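Local atomic coordinates of uncharacterized protein Rv3272 (Mycobacterium tuberculosis, PDB entry 5YX6), a protein that binds fatty acyl-CoAs of varying chain length, palmitoyl-CoA most tightly, and probably acts as a family III CoA transferase in fatty acid metabolism. Residues Pro342-Glu346 with Asn347-Leu351. Residues are numbered along the deposited sequence; the frame is centred on the assembly and turned at random.
Sequences PLFAE and NDLTL
With CG of F344 anti to its backbone N (chi1 -173°) and CG of L349 turned beside its own N (chi1 -81°), the phenyl ring and the leucine branch meet just past the end of a short helix. L349 CD1 lies over one face of the ring, 4.0 Å from the ring centroid of F344 in a CH-pi contact, and comes nearest at F344 CD2. T350 takes a different approach: its CG2 reaches the edge of the same ring, 3.8 Å from F344 CE1, the two side chains standing roughly at a right angle, so that consecutive residues take a face and an edge of one ring. The stretch is a worked example of a helix C-terminus giving way, through a short turn, to a strand. N347 N makes weak bonds to the carbonyls of L343 and F344, D348 N a weak 3.4 Å bond to A345 O, and D348, with positive phi, breaks the helical path. A water links the last turn to the chain beyond it, its oxygen donating to F344 O at 2.6 Å and accepting from L349 N at 2.9 Å. Beyond the turn, T350 and L351 enter strand 350-353, paired antiparallel with strand 360-363, while the guanidinium group of R364 hydrogen-bonds to the carbonyl oxygens of N347 and D348. The turn also meets the second subunit of the homodimer. The extended side chain of E346 carries its carboxylate to H139 of the second subunit, and N347 ND2 bonds to D208 and the carbonyl of Y133 of that subunit. A second water lies within bonding distance of both E346 OE1 (2.8 Å) and N347 OD1 (2.9 Å), beside this interface, where L343 packs on Y207 of the second subunit.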
# COMPACT_ATOMS: atom_id res chain seq x y z
N PRO A 342 21.71 -9.74 3.84
CA PRO A 342 21.43 -11.17 3.78
C PRO A 342 19.93 -11.45 3.80
O PRO A 342 19.50 -12.43 3.19
CB PRO A 342 22.10 -11.73 5.05
CG PRO A 342 23.06 -10.69 5.46
CD PRO A 342 22.47 -9.39 5.06
N LEU A 343 19.17 -10.62 4.50
CA LEU A 343 17.72 -10.75 4.52
C LEU A 343 17.13 -10.58 3.12
O LEU A 343 16.28 -11.37 2.70
CB LEU A 343 17.11 -9.70 5.46
CG LEU A 343 15.58 -9.58 5.39
CD1 LEU A 343 14.94 -10.91 5.76
CD2 LEU A 343 15.07 -8.46 6.30
N PHE A 344 17.59 -9.56 2.42
CA PHE A 344 17.12 -9.27 1.08
C PHE A 344 17.41 -10.44 0.15
O PHE A 344 16.57 -10.82 -0.67
CB PHE A 344 17.75 -7.99 0.54
CG PHE A 344 17.19 -7.55 -0.77
CD1 PHE A 344 17.71 -8.03 -1.97
CD2 PHE A 344 16.14 -6.65 -0.82
CE1 PHE A 344 17.19 -7.64 -3.17
CE2 PHE A 344 15.61 -6.25 -2.04
CZ PHE A 344 16.14 -6.75 -3.21
N ALA A 345 18.60 -11.01 0.29
CA ALA A 345 18.99 -12.14 -0.55
C ALA A 345 18.13 -13.36 -0.23
O ALA A 345 17.74 -14.13 -1.10
CB ALA A 345 20.46 -12.45 -0.35
N GLU A 346 17.84 -13.51 1.06
CA GLU A 346 17.06 -14.62 1.58
C GLU A 346 15.63 -14.69 1.03
O GLU A 346 15.07 -15.77 0.88
CB GLU A 346 17.05 -14.52 3.10
CG GLU A 346 16.35 -15.63 3.84
CD GLU A 346 16.60 -15.54 5.33
OE1 GLU A 346 15.63 -15.26 6.06
OE2 GLU A 346 17.76 -15.72 5.77
N ASN A 347 15.03 -13.54 0.73
CA ASN A 347 13.62 -13.49 0.34
C ASN A 347 13.39 -13.60 -1.16
O ASN A 347 12.24 -13.54 -1.62
CB ASN A 347 12.98 -12.21 0.87
CG ASN A 347 12.62 -12.31 2.32
OD1 ASN A 347 13.02 -13.24 3.00
ND2 ASN A 347 11.86 -11.34 2.82
N ASP A 348 14.47 -13.75 -1.92
CA ASP A 348 14.39 -14.06 -3.33
C ASP A 348 13.52 -13.02 -4.04
O ASP A 348 12.51 -13.34 -4.69
CB ASP A 348 13.84 -15.48 -3.51
CG ASP A 348 14.00 -15.99 -4.92
OD1 ASP A 348 14.77 -15.37 -5.68
OD2 ASP A 348 13.37 -17.02 -5.24
N LEU A 349 13.90 -11.76 -3.87
CA LEU A 349 13.05 -10.65 -4.24
C LEU A 349 13.24 -10.16 -5.68
O LEU A 349 12.52 -9.29 -6.13
CB LEU A 349 13.28 -9.50 -3.27
CG LEU A 349 12.54 -9.62 -1.94
CD1 LEU A 349 13.22 -8.77 -0.87
CD2 LEU A 349 11.11 -9.17 -2.16
N THR A 350 14.22 -10.71 -6.38
CA THR A 350 14.57 -10.21 -7.71
C THR A 350 14.33 -11.23 -8.83
O THR A 350 14.32 -12.44 -8.59
CB THR A 350 16.04 -9.75 -7.76
OG1 THR A 350 16.91 -10.85 -7.47
CG2 THR A 350 16.28 -8.63 -6.75
N LEU A 351 14.13 -10.72 -10.05
CA LEU A 351 14.08 -11.56 -11.25
C LEU A 351 14.92 -10.97 -12.38
O LEU A 351 15.15 -9.76 -12.43
CB LEU A 351 12.65 -11.72 -11.77
CG LEU A 351 11.46 -11.81 -10.83
CD1 LEU A 351 10.33 -10.94 -11.38
CD2 LEU A 351 11.01 -13.26 -10.69
O HOH W 1 16.76 -11.49 -3.22
O HOH W 2 12.95 -14.81 5.47